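Local coordinates for protein acetate kinase (Entamoeba histolytica, PDB 4H0O) that probably interconverts acetate and acetyl phosphate by phosphoryl transfer, as a pyrophosphate-dependent acetate kinase of the ASKHA superfamily, at residues S132-G135 against V136-S140; Q172-Q175 against S176-K180; D349-F353 against L354-L358. All coordinates share one frame; numbering follows the deposited sequence.

Contact 1 of 3, residues S132-G135 against V136-S140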
loop_
_atom_site.group_PDB
_atom_site.type_symbol
_atom_site.label_atom_id
_atom_site.label_comp_id
_atom_site.label_asym_id
_atom_site.label_seq_id
_atom_site.Cartn_x
_atom_site.Cartn_y
_atom_site.Cartn_z
ATOM N N SER B 132 -25.958 9.464 -13.844
ATOM C CA SER B 132 -26.280 8.880 -15.148
ATOM C C SER B 132 -27.102 7.597 -15.009
ATOM O O SER B 132 -28.139 7.434 -15.654
ATOM C CB SER B 132 -25.003 8.592 -15.942
ATOM O OG SER B 132 -24.279 9.782 -16.189
ATOM N N SER B 133 -26.627 6.689 -14.166
ATOM C CA SER B 133 -27.342 5.451 -13.898
ATOM C C SER B 133 -28.663 5.722 -13.183
ATOM O O SER B 133 -29.643 5.006 -13.390
ATOM C CB SER B 133 -26.471 4.513 -13.063
ATOM O OG SER B 133 -27.143 3.295 -12.808
ATOM N N PHE B 134 -28.695 6.759 -12.347
ATOM C CA PHE B 134 -29.917 7.101 -11.619
ATOM C C PHE B 134 -31.005 7.607 -12.563
ATOM O O PHE B 134 -32.158 7.175 -12.477
ATOM C CB PHE B 134 -29.643 8.140 -10.525
ATOM C CG PHE B 134 -30.830 8.415 -9.637
ATOM C CD1 PHE B 134 -31.143 7.561 -8.590
ATOM C CD2 PHE B 134 -31.632 9.530 -9.848
ATOM C CE1 PHE B 134 -32.234 7.809 -7.772
ATOM C CE2 PHE B 134 -32.724 9.783 -9.032
ATOM C CZ PHE B 134 -33.025 8.922 -7.992
ATOM N N GLY B 135 -30.633 8.520 -13.459
ATOM C CA GLY B 135 -31.572 9.081 -14.418
ATOM C C GLY B 135 -32.234 8.008 -15.264
ATOM O O GLY B 135 -33.435 8.067 -15.540
ATOM N N VAL B 136 -31.441 7.020 -15.673
ATOM C CA VAL B 136 -31.946 5.899 -16.457
ATOM C C VAL B 136 -32.905 5.054 -15.622
ATOM O O VAL B 136 -33.948 4.625 -16.115
ATOM C CB VAL B 136 -30.794 5.028 -17.002
ATOM C CG1 VAL B 136 -31.331 3.758 -17.653
ATOM C CG2 VAL B 136 -29.961 5.820 -17.996
ATOM N N ILE B 137 -32.553 4.830 -14.357
ATOM C CA ILE B 137 -33.412 4.090 -13.433
ATOM C C ILE B 137 -34.772 4.774 -13.234
ATOM O O ILE B 137 -35.812 4.121 -13.304
ATOM C CB ILE B 137 -32.723 3.868 -12.062
ATOM C CG1 ILE B 137 -31.595 2.844 -12.197
ATOM C CG2 ILE B 137 -33.723 3.390 -11.025
ATOM C CD1 ILE B 137 -30.825 2.592 -10.911
ATOM N N GLU B 138 -34.761 6.084 -12.996
ATOM C CA GLU B 138 -36.000 6.840 -12.808
ATOM C C GLU B 138 -36.930 6.786 -14.023
ATOM O O GLU B 138 -38.133 6.566 -13.879
ATOM C CB GLU B 138 -35.704 8.295 -12.425
ATOM C CG GLU B 138 -35.803 8.574 -10.929
ATOM C CD GLU B 138 -35.798 10.059 -10.600
ATOM O OE1 GLU B 138 -35.330 10.857 -11.442
ATOM O OE2 GLU B 138 -36.264 10.426 -9.500
ATOM N N ILE B 139 -36.378 6.982 -15.216
ATOM C CA ILE B 139 -37.190 6.934 -16.428
ATOM C C ILE B 139 -37.655 5.503 -16.726
ATOM O O ILE B 139 -38.721 5.294 -17.308
ATOM C CB ILE B 139 -36.443 7.551 -17.646
ATOM C CG1 ILE B 139 -37.385 8.442 -18.455
ATOM C CG2 ILE B 139 -35.820 6.480 -18.529
ATOM C CD1 ILE B 139 -37.909 9.623 -17.675
ATOM N N SER B 140 -36.864 4.523 -16.297
ATOM C CA SER B 140 -37.162 3.120 -16.565
ATOM C C SER B 140 -38.325 2.642 -15.698
ATOM O O SER B 140 -39.176 1.873 -16.148
ATOM C CB SER B 140 -35.919 2.264 -16.316
ATOM O OG SER B 140 -35.950 1.070 -17.072
#
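Phe134 and Glu138 sit one turn apart on helix 129-143, whose backbone runs unbroken through the Gly135-Val136 junction. Four alpha-helical backbone bonds join the two segments. Val136 N to Ser132 O is weak; Ile137 N reaches Ser133 O at 3.1 Å and Ile139 N reaches Gly135 O at 3.2 Å. The shortest runs from Glu138 N to Phe134 O, 2.9 Å long, with the N-H pointing within 15° of the acceptor. On the same i, i+4 pair the side chains meet. With CG trans to the backbone N (chi1 -173°), the Phe134 ring stands beside the next turn, where its CE2 touches Glu138 CD at 3.5 Å. Ring and carboxylate are turned 43° apart, so this is an oblique touch and no stack. Around the helix the branched residues lie over carbonyls one turn back: Ile137 CG1 is 3.1 Å from Ser133 O, and Val136 CG2 is 3.4 Å from Ser132 O. Val136 also packs on Phe19 and Val21, while Ile137 lies against His96 and Leu116. The serine hydroxyls bond elsewhere, Ser132 OG to Ile128 O and Ser133 OG to the backbone O of Arg97, a predicted substrate-binding residue. The chemistry is thus divided around the helix: apolar branches and a satisfied hydroxyl are buried against strands 16-21 and 93-98 and the flanking helices, while the carboxylate of exposed Glu138 lies beside the buried Phe134 ring.

Contact 2 of 3, residues Q172-Q175 against S176-K180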
loop_
_atom_site.group_PDB
_atom_site.type_symbol
_atom_site.label_atom_id
_atom_site.label_comp_id
_atom_site.label_asym_id
_atom_site.label_seq_id
_atom_site.Cartn_x
_atom_site.Cartn_y
_atom_site.Cartn_z
ATOM N N GLN B 172 -10.572 10.076 14.798
ATOM C CA GLN B 172 -11.903 10.619 14.550
ATOM C C GLN B 172 -11.804 12.140 14.451
ATOM O O GLN B 172 -10.927 12.742 15.070
ATOM C CB GLN B 172 -12.869 10.214 15.672
ATOM C CG GLN B 172 -13.074 8.705 15.833
ATOM C CD GLN B 172 -13.856 8.083 14.687
ATOM O OE1 GLN B 172 -14.297 8.776 13.770
ATOM N NE2 GLN B 172 -14.033 6.765 14.738
ATOM N N PRO B 173 -12.706 12.773 13.683
ATOM C CA PRO B 173 -13.838 12.183 12.962
ATOM C C PRO B 173 -13.484 11.715 11.554
ATOM O O PRO B 173 -14.344 11.146 10.882
ATOM C CB PRO B 173 -14.821 13.349 12.877
ATOM C CG PRO B 173 -13.938 14.546 12.751
ATOM C CD PRO B 173 -12.680 14.241 13.542
ATOM N N TYR B 174 -12.251 11.955 11.117
ATOM C CA TYR B 174 -11.838 11.600 9.762
ATOM C C TYR B 174 -11.888 10.091 9.528
ATOM O O TYR B 174 -12.223 9.630 8.433
ATOM C CB TYR B 174 -10.434 12.142 9.481
ATOM C CG TYR B 174 -10.265 13.592 9.876
ATOM C CD1 TYR B 174 -10.576 14.616 8.991
ATOM C CD2 TYR B 174 -9.797 13.936 11.140
ATOM C CE1 TYR B 174 -10.425 15.944 9.354
ATOM C CE2 TYR B 174 -9.643 15.259 11.511
ATOM C CZ TYR B 174 -9.959 16.257 10.616
ATOM O OH TYR B 174 -9.806 17.573 10.987
ATOM N N GLN B 175 -11.561 9.332 10.570
ATOM C CA GLN B 175 -11.526 7.872 10.507
ATOM C C GLN B 175 -12.846 7.271 10.016
ATOM O O GLN B 175 -12.848 6.337 9.211
ATOM C CB GLN B 175 -11.158 7.294 11.879
ATOM C CG GLN B 175 -11.096 5.776 11.918
ATOM C CD GLN B 175 -10.834 5.223 13.308
ATOM O OE1 GLN B 175 -11.371 4.179 13.681
ATOM N NE2 GLN B 175 -9.994 5.908 14.074
ATOM N N SER B 176 -13.960 7.818 10.497
ATOM C CA SER B 176 -15.285 7.340 10.109
ATOM C C SER B 176 -15.784 7.962 8.806
ATOM O O SER B 176 -16.682 7.421 8.157
ATOM C CB SER B 176 -16.295 7.579 11.235
ATOM O OG SER B 176 -16.149 6.608 12.254
ATOM N N GLN B 177 -15.206 9.097 8.428
ATOM C CA GLN B 177 -15.581 9.756 7.181
ATOM C C GLN B 177 -14.912 9.088 5.986
ATOM O O GLN B 177 -15.363 9.236 4.851
ATOM C CB GLN B 177 -15.194 11.238 7.214
ATOM C CG GLN B 177 -15.912 12.067 8.271
ATOM C CD GLN B 177 -15.334 13.468 8.406
ATOM O OE1 GLN B 177 -14.358 13.820 7.740
ATOM N NE2 GLN B 177 -15.937 14.274 9.274
ATOM N N TYR B 178 -13.831 8.357 6.249
ATOM C CA TYR B 178 -13.004 7.809 5.179
ATOM C C TYR B 178 -12.754 6.312 5.332
ATOM O O TYR B 178 -11.628 5.837 5.177
ATOM C CB TYR B 178 -11.683 8.577 5.089
ATOM C CG TYR B 178 -11.877 10.060 4.874
ATOM C CD1 TYR B 178 -12.564 10.530 3.763
ATOM C CD2 TYR B 178 -11.375 10.989 5.777
ATOM C CE1 TYR B 178 -12.749 11.886 3.558
ATOM C CE2 TYR B 178 -11.557 12.350 5.580
ATOM C CZ TYR B 178 -12.245 12.790 4.468
ATOM O OH TYR B 178 -12.431 14.139 4.259
ATOM N N LEU B 179 -13.813 5.571 5.636
ATOM C CA LEU B 179 -13.719 4.122 5.696
ATOM C C LEU B 179 -13.491 3.552 4.297
ATOM O O LEU B 179 -13.871 4.164 3.292
ATOM C CB LEU B 179 -14.980 3.523 6.325
ATOM C CG LEU B 179 -15.173 3.800 7.817
ATOM C CD1 LEU B 179 -16.455 3.158 8.333
ATOM C CD2 LEU B 179 -13.973 3.305 8.616
ATOM N N LYS B 180 -12.852 2.390 4.235
ATOM C CA LYS B 180 -12.638 1.712 2.965
ATOM C C LYS B 180 -13.961 1.146 2.452
ATOM O O LYS B 180 -14.777 0.658 3.232
ATOM C CB LYS B 180 -11.604 0.595 3.127
ATOM C CG LYS B 180 -11.429 -0.283 1.894
ATOM C CD LYS B 180 -10.347 -1.336 2.097
ATOM C CE LYS B 180 -9.001 -0.697 2.407
ATOM N NZ LYS B 180 -7.916 -1.722 2.483
HETATM O O HOH W 1 -10.733 4.925 8.147
#
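Gln172 and Ser176 make the polar side-chain contact of this short turn. The Gln172 chain bends at chi2 (-70°), which folds its amide back over the start of helix 174-177. There NE2 donates to Ser176 OG at 3.3 Å, and the hydroxyl lies only 9° out of the amide plane. OE1 of the same amide takes a weak bond from Ser176 N at 3.4 Å. The backbone bonds are also weak: Pro173 O, just after a cis peptide, accepts from both Ser176 N and Gln177 N, and Tyr174 O from both Gln177 N and Tyr178 N. Water takes up the outgoing chain, donating to Gln175 O at 2.8 Å and weakly to Tyr178 O. Among the nonpolar contacts, Tyr174 CB rests on Tyr178 CD2 at 4.0 Å, and Tyr178 CE2 lies at the edge of the Tyr174 ring, near its plane. The extended Gln177 chain runs alongside Pro173, its CG 3.2 Å from Pro173 O. Farther on, Leu179 CD2 covers Gln175 O at 3.3 Å. Gln175 NE2 bonds to Ile170 O, and Tyr178 OH to Gln259 OE1 of the second subunit, where Tyr174 also packs on Met256 of that subunit. With i+3 and i+4 bonds mixed on shared carbonyls, this is a single-turn helix that unwinds at Tyr178, set in a surface loop at the dimer interface.

Contact 3 of 3, residues D349-F353 against L354-L358; sequences DKMKF and LGIEL
Phe353 and Leu354 are brought together by their first torsions. In Phe353, CG sits between the backbone N and the carbonyl carbon (chi1 79°), while Leu354 CG is turned away from its own carbonyl carbon (chi1 -65°). The two side chains therefore run side by side in the same direction, and Leu354 lies over one face of the ring. This is a CH-pi contact: Leu354 CG is 3.7 Å from the Phe353 ring centroid and 16° off the ring normal. Leu354 CD2 is 3.6 Å from Phe353 CE2, CD1 lies on the CE1 side, and both approach CZ. The edge of the same ring meets Lys350 O in plane.

Met351 forms the other apolar group. Its CB lies 4.0 Å from Leu354 CD1 and 4.0 Å from Ile356 CD1, so it bridges two residues that come from different points of the outgoing chain. A bend at the last torsion of Met351 returns its CE to the same two methyls, each about 4.1 Å away.

The backbone turns through two i+3 bonds, the 3-10 pattern: Leu354 N to Met351 O at 3.1 Å and Gly355 N to Lys352 O at 3.1 Å. Both donors stand well above the plane of the carbonyl they use. Gly355 then takes a positive phi, and the chain leaves the turn extended.

The turn follows the C-terminal end of helix 341-350. Met351 packs on Ile317 and Leu354 on Met321 of helix 299-324, and the second subunit adds its own Val322 against Met351 and its own Met321 against Leu354. Beyond the turn, Ile356 lies on Cys348 of helix 341-350, and Gly355 and Glu357 make backbone bonds to Val381 and Met376, in the stretch between strands 372-373 and 382-385.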
loop_
_atom_site.group_PDB
_atom_site.type_symbol
_atom_site.label_atom_id
_atom_site.label_comp_id
_atom_site.label_asym_id
_atom_site.label_seq_id
_atom_site.Cartn_x
_atom_site.Cartn_y
_atom_site.Cartn_z
ATOM N N ASP B 349 5.902 -15.873 -12.093
ATOM C CA ASP B 349 7.338 -16.044 -11.882
ATOM C C ASP B 349 7.781 -15.448 -10.543
ATOM O O ASP B 349 8.680 -15.978 -9.887
ATOM C CB ASP B 349 8.140 -15.445 -13.045
ATOM C CG ASP B 349 8.205 -16.372 -14.257
ATOM O OD1 ASP B 349 7.812 -17.553 -14.134
ATOM O OD2 ASP B 349 8.665 -15.920 -15.328
ATOM N N LYS B 350 7.140 -14.352 -10.141
ATOM C CA LYS B 350 7.400 -13.732 -8.843
ATOM C C LYS B 350 6.993 -14.669 -7.715
ATOM O O LYS B 350 7.566 -14.636 -6.625
ATOM C CB LYS B 350 6.615 -12.423 -8.702
ATOM C CG LYS B 350 7.050 -11.299 -9.631
ATOM C CD LYS B 350 8.470 -10.854 -9.329
ATOM C CE LYS B 350 8.932 -9.784 -10.312
ATOM N NZ LYS B 350 10.419 -9.647 -10.335
ATOM N N MET B 351 6.000 -15.509 -7.994
ATOM C CA MET B 351 5.373 -16.339 -6.969
ATOM C C MET B 351 5.638 -17.830 -7.163
ATOM O O MET B 351 4.953 -18.667 -6.574
ATOM C CB MET B 351 3.865 -16.080 -6.941
ATOM C CG MET B 351 3.494 -14.623 -6.729
ATOM S SD MET B 351 1.733 -14.336 -6.948
ATOM C CE MET B 351 1.062 -15.491 -5.751
ATOM N N LYS B 352 6.630 -18.156 -7.987
ATOM C CA LYS B 352 7.015 -19.547 -8.215
ATOM C C LYS B 352 7.452 -20.207 -6.907
ATOM O O LYS B 352 7.221 -21.399 -6.698
ATOM C CB LYS B 352 8.138 -19.632 -9.260
ATOM C CG LYS B 352 8.392 -21.031 -9.809
ATOM C CD LYS B 352 9.606 -21.070 -10.741
ATOM C CE LYS B 352 9.533 -19.994 -11.818
ATOM N NZ LYS B 352 10.614 -20.127 -12.839
ATOM N N PHE B 353 8.059 -19.419 -6.020
ATOM C CA PHE B 353 8.552 -19.938 -4.743
ATOM C C PHE B 353 7.430 -20.395 -3.802
ATOM O O PHE B 353 7.685 -21.110 -2.834
ATOM C CB PHE B 353 9.459 -18.912 -4.046
ATOM C CG PHE B 353 8.715 -17.813 -3.336
ATOM C CD1 PHE B 353 8.259 -16.705 -4.031
ATOM C CD2 PHE B 353 8.495 -17.877 -1.965
ATOM C CE1 PHE B 353 7.582 -15.689 -3.379
ATOM C CE2 PHE B 353 7.820 -16.865 -1.307
ATOM C CZ PHE B 353 7.364 -15.769 -2.014
ATOM N N LEU B 354 6.196 -19.993 -4.097
ATOM C CA LEU B 354 5.047 -20.342 -3.263
ATOM C C LEU B 354 4.318 -21.592 -3.767
ATOM O O LEU B 354 3.325 -22.020 -3.174
ATOM C CB LEU B 354 4.067 -19.167 -3.180
ATOM C CG LEU B 354 4.544 -17.887 -2.487
ATOM C CD1 LEU B 354 3.732 -16.686 -2.948
ATOM C CD2 LEU B 354 4.466 -18.021 -0.971
ATOM N N GLY B 355 4.806 -22.171 -4.862
ATOM C CA GLY B 355 4.218 -23.384 -5.401
ATOM C C GLY B 355 3.333 -23.170 -6.618
ATOM O O GLY B 355 2.267 -23.783 -6.732
ATOM N N ILE B 356 3.769 -22.302 -7.529
ATOM C CA ILE B 356 3.057 -22.092 -8.788
ATOM C C ILE B 356 3.852 -22.635 -9.972
ATOM O O ILE B 356 4.903 -22.099 -10.333
ATOM C CB ILE B 356 2.702 -20.603 -9.023
ATOM C CG1 ILE B 356 1.592 -20.168 -8.067
ATOM C CG2 ILE B 356 2.244 -20.375 -10.459
ATOM C CD1 ILE B 356 1.132 -18.731 -8.252
ATOM N N GLU B 357 3.338 -23.709 -10.565
ATOM C CA GLU B 357 3.958 -24.335 -11.725
ATOM C C GLU B 357 3.080 -24.076 -12.941
ATOM O O GLU B 357 2.079 -24.764 -13.156
ATOM C CB GLU B 357 4.111 -25.838 -11.489
ATOM C CG GLU B 357 4.615 -26.180 -10.094
ATOM C CD GLU B 357 4.719 -27.676 -9.843
ATOM O OE1 GLU B 357 3.979 -28.450 -10.490
ATOM O OE2 GLU B 357 5.545 -28.074 -8.994
ATOM N N LEU B 358 3.460 -23.077 -13.731
ATOM C CA LEU B 358 2.624 -22.602 -14.826
ATOM C C LEU B 358 2.873 -23.374 -16.122
ATOM O O LEU B 358 4.022 -23.570 -16.526
ATOM C CB LEU B 358 2.864 -21.105 -15.052
ATOM C CG LEU B 358 1.733 -20.304 -15.701
ATOM C CD1 LEU B 358 0.525 -20.243 -14.781
ATOM C CD2 LEU B 358 2.194 -18.905 -16.057
#

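From the N terminus the chain meets the three contacts in series, so none nests in or crosses another, and each closes no more than a turn of its own chain. Contact 1 lies within helix 129-143, beside strands 16-21 and 93-98 of the larger sheet. Contact 2 follows about 30 Å away between centres, a short helical turn in a loop reaching the second subunit. Contact 3 ends helix 341-350, packs on helix 299-324 and turns the chain toward the stretch before strand 382-385; it lies on the opposite side of the chain's centre from contact 1, their centres about 46 Å apart. Contacts 2 and 3, about 38 Å apart between centres, both touch the second subunit, whereas contact 1 stays within its own chain.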